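Local coordinates for protein betainyl-CoA thiolase (Pseudomonas putida, PDB 2HLJ) that probably acts on acyl-CoA thioesters as a hotdog-fold enzyme of the thioesterase superfamily, with predicted acyltransferase or acyl-CoA hydrolase activity, at residues A4-E14 with V70-T80; A38-D46 with F125-L136. All coordinates share one frame; numbering follows the deposited sequence.

Contact 1: A4-E14 with V70-T80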
loop_
_atom_site.group_PDB
_atom_site.type_symbol
_atom_site.label_atom_id
_atom_site.label_comp_id
_atom_site.label_asym_id
_atom_site.label_seq_id
_atom_site.Cartn_x
_atom_site.Cartn_y
_atom_site.Cartn_z
ATOM N N ALA A 4 -22.972 3.998 7.391
ATOM C CA ALA A 4 -21.826 3.144 7.155
ATOM C C ALA A 4 -20.973 2.908 8.406
ATOM O O ALA A 4 -20.921 3.733 9.311
ATOM C CB ALA A 4 -20.967 3.771 6.118
ATOM N N LEU A 5 -20.257 1.786 8.416
ATOM C CA LEU A 5 -19.303 1.509 9.465
ATOM C C LEU A 5 -18.052 2.393 9.319
ATOM O O LEU A 5 -17.349 2.289 8.326
ATOM C CB LEU A 5 -18.905 0.023 9.436
ATOM C CG LEU A 5 -17.902 -0.424 10.516
ATOM C CD1 LEU A 5 -18.471 -0.295 11.949
ATOM C CD2 LEU A 5 -17.452 -1.837 10.269
ATOM N N ILE A 6 -17.793 3.237 10.322
ATOM C CA ILE A 6 -16.546 3.999 10.442
ATOM C C ILE A 6 -15.631 3.305 11.466
ATOM O O ILE A 6 -16.018 3.061 12.590
ATOM C CB ILE A 6 -16.814 5.469 10.838
ATOM C CG1 ILE A 6 -17.623 6.149 9.745
ATOM C CG2 ILE A 6 -15.513 6.236 11.061
ATOM C CD1 ILE A 6 -18.097 7.518 10.079
ATOM N N THR A 7 -14.413 2.972 11.056
ATOM C CA THR A 7 -13.507 2.182 11.877
ATOM C C THR A 7 -12.372 3.001 12.475
ATOM O O THR A 7 -11.744 2.600 13.485
ATOM C CB THR A 7 -12.941 1.046 11.051
ATOM O OG1 THR A 7 -12.626 1.521 9.757
ATOM C CG2 THR A 7 -13.970 -0.013 10.900
ATOM N N TYR A 8 -12.113 4.162 11.881
ATOM C CA TYR A 8 -10.931 4.934 12.259
ATOM C C TYR A 8 -11.076 6.369 11.823
ATOM O O TYR A 8 -11.578 6.631 10.748
ATOM C CB TYR A 8 -9.642 4.288 11.696
ATOM C CG TYR A 8 -8.376 4.844 12.313
ATOM C CD1 TYR A 8 -8.020 4.496 13.596
ATOM C CD2 TYR A 8 -7.562 5.743 11.626
ATOM C CE1 TYR A 8 -6.881 4.987 14.182
ATOM C CE2 TYR A 8 -6.411 6.257 12.216
ATOM C CZ TYR A 8 -6.078 5.867 13.498
ATOM O OH TYR A 8 -4.941 6.343 14.147
ATOM N N ARG A 9 -10.675 7.294 12.693
ATOM C CA ARG A 9 -10.625 8.724 12.368
ATOM C C ARG A 9 -9.322 9.293 12.829
ATOM O O ARG A 9 -8.833 8.926 13.907
ATOM C CB ARG A 9 -11.694 9.517 13.113
ATOM C CG ARG A 9 -13.089 8.999 13.024
ATOM C CD ARG A 9 -13.986 9.859 13.928
ATOM N NE ARG A 9 -15.389 9.491 13.849
ATOM C CZ ARG A 9 -16.226 9.891 12.887
ATOM N NH1 ARG A 9 -15.816 10.681 11.884
ATOM N NH2 ARG A 9 -17.498 9.493 12.926
ATOM N N THR A 10 -8.771 10.227 12.045
ATOM C CA THR A 10 -7.532 10.896 12.434
ATOM C C THR A 10 -7.411 12.224 11.672
ATOM O O THR A 10 -8.221 12.529 10.786
ATOM C CB THR A 10 -6.255 9.979 12.236
ATOM O OG1 THR A 10 -5.111 10.554 12.873
ATOM C CG2 THR A 10 -5.928 9.739 10.770
ATOM N N THR A 11 -6.459 13.036 12.101
ATOM C CA THR A 11 -6.099 14.289 11.427
ATOM C C THR A 11 -4.719 14.068 10.804
ATOM O O THR A 11 -3.820 13.563 11.466
ATOM C CB THR A 11 -6.143 15.472 12.427
ATOM O OG1 THR A 11 -7.485 15.650 12.877
ATOM C CG2 THR A 11 -5.716 16.775 11.800
ATOM N N VAL A 12 -4.560 14.393 9.516
ATOM C CA VAL A 12 -3.256 14.252 8.848
ATOM C C VAL A 12 -2.209 15.153 9.502
ATOM O O VAL A 12 -2.350 16.377 9.509
ATOM C CB VAL A 12 -3.340 14.584 7.384
ATOM C CG1 VAL A 12 -1.951 14.586 6.706
ATOM C CG2 VAL A 12 -4.337 13.625 6.690
ATOM N N GLN A 13 -1.128 14.520 9.956
ATOM C CA GLN A 13 -0.070 15.163 10.729
ATOM C C GLN A 13 1.096 15.519 9.798
ATOM O O GLN A 13 1.210 14.969 8.720
ATOM C CB GLN A 13 0.409 14.223 11.865
ATOM C CG GLN A 13 0.059 12.703 11.722
ATOM C CD GLN A 13 0.440 11.880 12.968
ATOM O OE1 GLN A 13 -0.427 11.403 13.711
ATOM N NE2 GLN A 13 1.727 11.708 13.184
ATOM N N GLU A 14 1.936 16.452 10.235
ATOM C CA GLU A 14 3.060 16.922 9.457
ATOM C C GLU A 14 4.071 15.825 9.134
ATOM O O GLU A 14 4.748 15.928 8.131
ATOM C CB GLU A 14 3.769 18.059 10.166
ATOM C CG GLU A 14 4.635 18.902 9.244
ATOM C CD GLU A 14 5.099 20.225 9.882
ATOM O OE1 GLU A 14 4.535 20.641 10.922
ATOM O OE2 GLU A 14 6.029 20.839 9.315
ATOM N N VAL A 70 -4.500 14.567 -0.209
ATOM C CA VAL A 70 -5.019 14.920 1.089
ATOM C C VAL A 70 -3.992 15.813 1.736
ATOM O O VAL A 70 -2.811 15.482 1.798
ATOM C CB VAL A 70 -5.304 13.658 1.931
ATOM C CG1 VAL A 70 -5.842 14.035 3.270
ATOM C CG2 VAL A 70 -6.296 12.747 1.185
ATOM N N LYS A 71 -4.442 16.970 2.185
ATOM C CA LYS A 71 -3.548 17.996 2.638
ATOM C C LYS A 71 -3.335 17.926 4.163
ATOM O O LYS A 71 -4.165 17.405 4.923
ATOM C CB LYS A 71 -4.066 19.390 2.218
ATOM C CG LYS A 71 -4.170 19.649 0.712
ATOM C CD LYS A 71 -4.769 21.021 0.472
ATOM C CE LYS A 71 -4.940 21.358 -1.010
ATOM N NZ LYS A 71 -3.659 21.334 -1.786
ATOM N N LEU A 72 -2.221 18.480 4.603
ATOM C CA LEU A 72 -1.985 18.714 6.041
ATOM C C LEU A 72 -3.216 19.210 6.809
ATOM O O LEU A 72 -3.871 20.156 6.391
ATOM C CB LEU A 72 -0.884 19.744 6.212
ATOM C CG LEU A 72 -0.418 20.035 7.647
ATOM C CD1 LEU A 72 0.211 18.775 8.260
ATOM C CD2 LEU A 72 0.599 21.166 7.614
ATOM N N GLY A 73 -3.519 18.568 7.939
ATOM C CA GLY A 73 -4.597 19.011 8.837
ATOM C C GLY A 73 -5.982 18.545 8.454
ATOM O O GLY A 73 -6.953 18.784 9.169
ATOM N N THR A 74 -6.103 17.848 7.341
ATOM C CA THR A 74 -7.371 17.329 6.967
ATOM C C THR A 74 -7.831 16.263 7.972
ATOM O O THR A 74 -7.045 15.357 8.348
ATOM C CB THR A 74 -7.312 16.737 5.562
ATOM O OG1 THR A 74 -6.845 17.739 4.644
ATOM C CG2 THR A 74 -8.688 16.280 5.132
ATOM N N GLU A 75 -9.087 16.390 8.425
ATOM C CA GLU A 75 -9.724 15.379 9.274
ATOM C C GLU A 75 -10.318 14.330 8.363
ATOM O O GLU A 75 -11.160 14.639 7.548
ATOM C CB GLU A 75 -10.816 16.001 10.136
ATOM C CG GLU A 75 -10.247 17.004 11.155
ATOM C CD GLU A 75 -11.285 18.037 11.647
ATOM O OE1 GLU A 75 -11.719 18.902 10.844
ATOM O OE2 GLU A 75 -11.625 17.997 12.848
ATOM N N VAL A 76 -9.874 13.094 8.512
ATOM C CA VAL A 76 -10.307 12.035 7.631
ATOM C C VAL A 76 -10.828 10.876 8.459
ATOM O O VAL A 76 -10.494 10.746 9.634
ATOM C CB VAL A 76 -9.164 11.550 6.668
ATOM C CG1 VAL A 76 -8.709 12.680 5.720
ATOM C CG2 VAL A 76 -7.966 10.915 7.434
ATOM N N TRP A 77 -11.636 10.035 7.828
ATOM C CA TRP A 77 -12.108 8.807 8.439
ATOM C C TRP A 77 -12.126 7.675 7.434
ATOM O O TRP A 77 -12.188 7.896 6.214
ATOM C CB TRP A 77 -13.519 8.974 9.069
ATOM C CG TRP A 77 -14.661 9.141 8.150
ATOM C CD1 TRP A 77 -15.384 8.140 7.538
ATOM C CD2 TRP A 77 -15.278 10.369 7.762
ATOM N NE1 TRP A 77 -16.392 8.690 6.787
ATOM C CE2 TRP A 77 -16.337 10.053 6.895
ATOM C CE3 TRP A 77 -15.021 11.720 8.044
ATOM C CZ2 TRP A 77 -17.138 11.033 6.301
ATOM C CZ3 TRP A 77 -15.829 12.680 7.466
ATOM C CH2 TRP A 77 -16.857 12.330 6.589
ATOM N N VAL A 78 -12.107 6.454 7.973
ATOM C CA VAL A 78 -12.165 5.248 7.158
ATOM C C VAL A 78 -13.502 4.580 7.269
ATOM O O VAL A 78 -14.005 4.396 8.370
ATOM C CB VAL A 78 -11.069 4.231 7.601
ATOM C CG1 VAL A 78 -11.000 3.069 6.648
ATOM C CG2 VAL A 78 -9.739 4.919 7.711
ATOM N N GLN A 79 -14.068 4.186 6.119
ATOM C CA GLN A 79 -15.217 3.291 6.084
ATOM C C GLN A 79 -14.747 1.902 5.672
ATOM O O GLN A 79 -13.850 1.757 4.865
ATOM C CB GLN A 79 -16.302 3.820 5.115
ATOM C CG GLN A 79 -17.022 5.006 5.762
ATOM C CD GLN A 79 -17.980 5.747 4.880
ATOM O OE1 GLN A 79 -18.236 6.903 5.149
ATOM N NE2 GLN A 79 -18.502 5.114 3.825
ATOM N N THR A 80 -15.338 0.879 6.254
ATOM C CA THR A 80 -14.820 -0.474 6.080
ATOM C C THR A 80 -15.988 -1.412 5.792
ATOM O O THR A 80 -17.008 -1.361 6.478
ATOM C CB THR A 80 -14.054 -0.952 7.292
ATOM O OG1 THR A 80 -12.986 -0.029 7.632
ATOM C CG2 THR A 80 -13.499 -2.341 7.045
HETATM O O HOH W 1 -19.021 0.893 5.483
#
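Ala4 lays its small CB against the amide of Gln79, 3.6 Å from Gln79 NE2. Leu5 O then accepts the backbone N-H of Thr80, opening an antiparallel pairing in which strand 6-11 forms one border of the hotdog-fold sheet beside strand 75-85. Ile6 covers the indole of Trp77: CD1 stands over the five-membered ring, 4.0 Å from its centroid, a CH-pi contact, while CG1 packs on Trp77 CD1. Thr7 N binds Val78 O, and its hydroxyl meets that of Thr80, OG1 to OG1 at 2.7 Å. With chi1 at 41°, Thr7 OG1 lies between its own backbone N and carbonyl carbon, and the two side chains cross at about a right angle; Thr80 OG1 is also bonded to His94 ND1, so threonine supplies a hydroxyl for a short polar chain and a methyl for packing. Tyr8 O accepts from Val78 N. Arg9 runs extended beside Trp77, pointing the same way, its guanidinium tilted 58° from the indole; Ile6 CG2 lies over one face of that guanidinium. Trp77 NE1 donates to Gln79 OE1 at 3.0 Å, nearly straight and in the ring plane, which fixes the ring's rotation. Replacing Trp77 with an alanine would probably strip Ile6 of its flat platform and leave Gln79 OE1 without its N-H donor. At Thr10 both backbone bonds with Val76 form, and the beta-branched pair touches through CG2 atoms. Thr11 sets OG1 against Glu75 CG. Val12, buried, packs CG2 on Val70 CG1 beside the type II turn Lys71 to Thr74, where Gly73 accepts a positive phi and its N bonds Val12 O at 2.9 Å. Finally, Leu72 CD1 reaches Glu14 N at 3.5 Å.

Contact 2: A38-D46 with F125-L136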
loop_
_atom_site.group_PDB
_atom_site.type_symbol
_atom_site.label_atom_id
_atom_site.label_comp_id
_atom_site.label_asym_id
_atom_site.label_seq_id
_atom_site.Cartn_x
_atom_site.Cartn_y
_atom_site.Cartn_z
ATOM N N ALA A 38 -8.503 -1.605 14.384
ATOM C CA ALA A 38 -9.736 -1.214 15.046
ATOM C C ALA A 38 -10.906 -2.135 14.705
ATOM O O ALA A 38 -11.745 -2.389 15.549
ATOM C CB ALA A 38 -10.082 0.240 14.680
ATOM N N LEU A 39 -10.977 -2.623 13.481
ATOM C CA LEU A 39 -11.996 -3.596 13.129
ATOM C C LEU A 39 -11.826 -4.887 13.955
ATOM O O LEU A 39 -12.806 -5.471 14.412
ATOM C CB LEU A 39 -11.932 -3.916 11.645
ATOM C CG LEU A 39 -13.028 -4.844 11.138
ATOM C CD1 LEU A 39 -14.431 -4.265 11.308
ATOM C CD2 LEU A 39 -12.752 -5.246 9.717
HETATM N N MSE A 40 -10.586 -5.309 14.167
HETATM C CA MSE A 40 -10.322 -6.492 14.971
HETATM C C MSE A 40 -10.646 -6.247 16.441
HETATM O O MSE A 40 -11.219 -7.133 17.097
HETATM C CB MSE A 40 -8.890 -7.013 14.774
HETATM C CG MSE A 40 -8.591 -7.543 13.387
HETATM SE SE MSE A 40 -9.998 -8.684 12.672
HETATM C CE MSE A 40 -10.666 -7.568 11.242
ATOM N N ASP A 41 -10.351 -5.056 16.960
ATOM C CA ASP A 41 -10.860 -4.694 18.299
ATOM C C ASP A 41 -12.388 -4.771 18.403
ATOM O O ASP A 41 -12.935 -5.241 19.404
ATOM C CB ASP A 41 -10.458 -3.282 18.715
ATOM C CG ASP A 41 -9.009 -3.162 19.057
ATOM O OD1 ASP A 41 -8.391 -4.191 19.452
ATOM O OD2 ASP A 41 -8.485 -2.021 18.919
ATOM N N ARG A 42 -13.078 -4.318 17.376
ATOM C CA ARG A 42 -14.542 -4.326 17.401
ATOM C C ARG A 42 -15.103 -5.728 17.468
ATOM O O ARG A 42 -16.095 -5.964 18.163
ATOM C CB ARG A 42 -15.125 -3.660 16.148
ATOM C CG ARG A 42 -15.039 -2.183 16.112
ATOM C CD ARG A 42 -15.779 -1.716 14.881
ATOM N NE ARG A 42 -15.809 -0.261 14.758
ATOM C CZ ARG A 42 -16.878 0.492 15.005
ATOM N NH1 ARG A 42 -18.041 -0.047 15.358
ATOM N NH2 ARG A 42 -16.775 1.794 14.871
ATOM N N ILE A 43 -14.506 -6.655 16.723
ATOM C CA ILE A 43 -14.975 -8.019 16.788
ATOM C C ILE A 43 -14.256 -8.830 17.858
ATOM O O ILE A 43 -14.564 -9.983 18.045
ATOM C CB ILE A 43 -14.992 -8.715 15.419
ATOM C CG1 ILE A 43 -13.602 -9.007 14.883
ATOM C CG2 ILE A 43 -15.822 -7.900 14.403
ATOM C CD1 ILE A 43 -13.658 -9.908 13.637
ATOM N N GLY A 44 -13.328 -8.210 18.589
ATOM C CA GLY A 44 -12.646 -8.860 19.715
ATOM C C GLY A 44 -11.782 -10.024 19.302
ATOM O O GLY A 44 -11.628 -10.967 20.052
ATOM N N LEU A 45 -11.160 -9.942 18.140
ATOM C CA LEU A 45 -10.375 -11.065 17.629
ATOM C C LEU A 45 -9.099 -11.179 18.428
ATOM O O LEU A 45 -8.317 -10.231 18.478
ATOM C CB LEU A 45 -10.053 -10.908 16.160
ATOM C CG LEU A 45 -9.102 -11.967 15.560
ATOM C CD1 LEU A 45 -9.704 -13.355 15.550
ATOM C CD2 LEU A 45 -8.668 -11.585 14.163
ATOM N N ASP A 46 -8.907 -12.337 19.048
ATOM C CA ASP A 46 -7.730 -12.619 19.883
ATOM C C ASP A 46 -7.486 -11.542 20.933
ATOM O O ASP A 46 -6.350 -11.234 21.246
ATOM C CB ASP A 46 -6.495 -12.804 19.019
ATOM C CG ASP A 46 -6.607 -13.986 18.087
ATOM O OD1 ASP A 46 -6.936 -15.105 18.552
ATOM O OD2 ASP A 46 -6.341 -13.804 16.887
ATOM N N PHE A 125 -10.781 -19.236 12.370
ATOM C CA PHE A 125 -11.662 -18.341 13.137
ATOM C C PHE A 125 -12.638 -19.157 13.960
ATOM O O PHE A 125 -13.275 -20.071 13.443
ATOM C CB PHE A 125 -12.479 -17.425 12.218
ATOM C CG PHE A 125 -11.648 -16.447 11.447
ATOM C CD1 PHE A 125 -10.734 -15.632 12.091
ATOM C CD2 PHE A 125 -11.777 -16.343 10.080
ATOM C CE1 PHE A 125 -9.954 -14.731 11.391
ATOM C CE2 PHE A 125 -11.012 -15.447 9.364
ATOM C CZ PHE A 125 -10.090 -14.633 10.036
ATOM N N GLY A 126 -12.775 -18.821 15.234
ATOM C CA GLY A 126 -13.712 -19.540 16.080
ATOM C C GLY A 126 -15.159 -19.104 15.854
ATOM O O GLY A 126 -15.419 -18.028 15.293
ATOM N N HIS A 127 -16.090 -19.919 16.347
ATOM C CA HIS A 127 -17.524 -19.682 16.211
ATOM C C HIS A 127 -17.972 -18.254 16.542
ATOM O O HIS A 127 -18.770 -17.687 15.826
ATOM C CB HIS A 127 -18.326 -20.678 17.062
ATOM C CG HIS A 127 -19.812 -20.472 16.990
ATOM N ND1 HIS A 127 -20.510 -19.718 17.916
ATOM C CD2 HIS A 127 -20.732 -20.898 16.088
ATOM C CE1 HIS A 127 -21.793 -19.700 17.593
ATOM N NE2 HIS A 127 -21.954 -20.410 16.489
ATOM N N THR A 128 -17.448 -17.690 17.619
ATOM C CA THR A 128 -17.793 -16.344 18.055
ATOM C C THR A 128 -17.353 -15.261 17.071
ATOM O O THR A 128 -18.085 -14.310 16.817
ATOM C CB THR A 128 -17.139 -16.062 19.429
ATOM O OG1 THR A 128 -17.584 -17.037 20.379
ATOM C CG2 THR A 128 -17.516 -14.715 19.945
ATOM N N THR A 129 -16.136 -15.395 16.542
ATOM C CA THR A 129 -15.621 -14.501 15.519
ATOM C C THR A 129 -16.516 -14.529 14.282
ATOM O O THR A 129 -16.844 -13.477 13.734
ATOM C CB THR A 129 -14.145 -14.873 15.100
ATOM O OG1 THR A 129 -13.277 -14.748 16.224
ATOM C CG2 THR A 129 -13.635 -13.962 14.025
ATOM N N VAL A 130 -16.860 -15.728 13.817
ATOM C CA VAL A 130 -17.723 -15.865 12.654
ATOM C C VAL A 130 -19.067 -15.178 12.877
ATOM O O VAL A 130 -19.614 -14.533 11.969
ATOM C CB VAL A 130 -17.978 -17.327 12.290
ATOM C CG1 VAL A 130 -19.021 -17.433 11.207
ATOM C CG2 VAL A 130 -16.688 -18.001 11.826
ATOM N N CYS A 131 -19.625 -15.365 14.066
ATOM C CA CYS A 131 -20.901 -14.730 14.389
ATOM C C CYS A 131 -20.792 -13.212 14.363
ATOM O O CYS A 131 -21.665 -12.546 13.822
ATOM C CB CYS A 131 -21.454 -15.221 15.733
ATOM S SG CYS A 131 -22.046 -16.931 15.665
ATOM N N ARG A 132 -19.711 -12.649 14.901
ATOM C CA ARG A 132 -19.542 -11.184 14.852
ATOM C C ARG A 132 -19.297 -10.678 13.411
ATOM O O ARG A 132 -19.832 -9.648 13.007
ATOM C CB ARG A 132 -18.430 -10.742 15.799
ATOM C CG ARG A 132 -18.734 -11.137 17.227
ATOM C CD ARG A 132 -17.581 -10.859 18.207
ATOM N NE ARG A 132 -17.979 -11.318 19.533
ATOM C CZ ARG A 132 -17.167 -11.511 20.563
ATOM N NH1 ARG A 132 -15.869 -11.320 20.453
ATOM N NH2 ARG A 132 -17.663 -11.946 21.705
ATOM N N LEU A 133 -18.526 -11.424 12.627
ATOM C CA LEU A 133 -18.329 -11.093 11.224
ATOM C C LEU A 133 -19.650 -11.133 10.437
ATOM O O LEU A 133 -19.939 -10.245 9.639
ATOM C CB LEU A 133 -17.308 -12.061 10.581
ATOM C CG LEU A 133 -15.851 -11.873 11.018
ATOM C CD1 LEU A 133 -14.949 -12.985 10.512
ATOM C CD2 LEU A 133 -15.314 -10.531 10.588
ATOM N N ASN A 134 -20.451 -12.162 10.664
ATOM C CA ASN A 134 -21.762 -12.244 9.997
ATOM C C ASN A 134 -22.678 -11.083 10.403
ATOM O O ASN A 134 -23.420 -10.548 9.573
ATOM C CB ASN A 134 -22.440 -13.563 10.301
ATOM C CG ASN A 134 -21.780 -14.753 9.610
ATOM O OD1 ASN A 134 -21.211 -14.630 8.543
ATOM N ND2 ASN A 134 -21.907 -15.914 10.211
ATOM N N HIS A 135 -22.629 -10.699 11.678
ATOM C CA HIS A 135 -23.419 -9.551 12.189
ATOM C C HIS A 135 -23.071 -8.255 11.431
ATOM O O HIS A 135 -23.947 -7.529 10.931
ATOM C CB HIS A 135 -23.161 -9.397 13.682
ATOM C CG HIS A 135 -23.928 -8.282 14.325
ATOM N ND1 HIS A 135 -25.293 -8.328 14.496
ATOM C CD2 HIS A 135 -23.524 -7.097 14.843
ATOM C CE1 HIS A 135 -25.701 -7.215 15.078
ATOM N NE2 HIS A 135 -24.650 -6.454 15.307
ATOM N N LEU A 136 -21.778 -7.977 11.325
ATOM C CA LEU A 136 -21.294 -6.794 10.583
ATOM C C LEU A 136 -21.684 -6.810 9.121
ATOM O O LEU A 136 -22.110 -5.806 8.554
ATOM C CB LEU A 136 -19.775 -6.679 10.691
ATOM C CG LEU A 136 -19.245 -6.101 11.999
ATOM C CD1 LEU A 136 -17.741 -6.094 11.939
ATOM C CD2 LEU A 136 -19.781 -4.692 12.204
HETATM O O HOH W 2 -13.684 -12.668 17.854
HETATM O O HOH W 3 -13.451 -11.475 22.450
#
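The carbonyl oxygen of Ile43, at the C-terminal end of helix 25-43, is gripped by Arg132 NH1 at 3.0 Å and by a water at 2.8 Å that also bonds Thr129 OG1. The helix ends there in a Schellman motif: Gly44 is the C-prime residue and Leu45 N bonds back to Met40 O. Glycine suits the positive phi, and a side chain at Gly44 would run into Arg132 NH1. The arginine bond is fairly straight at NH1, with the oxygen close to the guanidinium plane, yet NH1 stands 44° above the carbonyl plane. Arg132 suits this place because its extended chain, CG to NE, carries the guanidinium past Ile43 to the helix end, where carbonyls gather and a positive charge would probably be favoured. A second water links NH1 to Gly44 O, and Thr128 CG2 lies over one face of the guanidinium.

Below this polar end the segments 38-43 and 127-136, at 112° to each other, pack with Ile43 as a knob in the hole made by Thr129, Arg132, Leu133 and Leu136. Its chi1 of 70° places CG1 between the backbone N and carbonyl carbon and sends CD1 to Leu133 CD2 at 3.5 Å, while CG2 presses on Leu136 CD1. Leu136 CD1 also meets Leu39 CD1. Leu133 continues down to Ile82 and Phe85 of strand 75-85. Beyond the helix, Leu45 CD1 lies at the edge of the Phe125 ring, 4.3 Å from Phe125 CD1.

Overall arrangement
Along the chain the segments alternate, 4-14, 38-46, 70-80, 125-136, so the two contacts interlock, with centres about 23 Å apart. Contact 1 pairs strand 75-85 with border strand 6-11 and packs Thr7 and Val78 on helix 25-43. Contact 2 holds the end of that helix against helix 127-138, whose Leu133 and Leu136 lean on Ile82, farther along strand 75-85. The two sites meet directly where Leu5 CD2 packs on Leu39 CD1 and Thr7 O on Ala38 CB, so the end of the hotdog helix touches both border strand 6-11 and helix 127-138. Neither contact is touched by the other chain of the dimer.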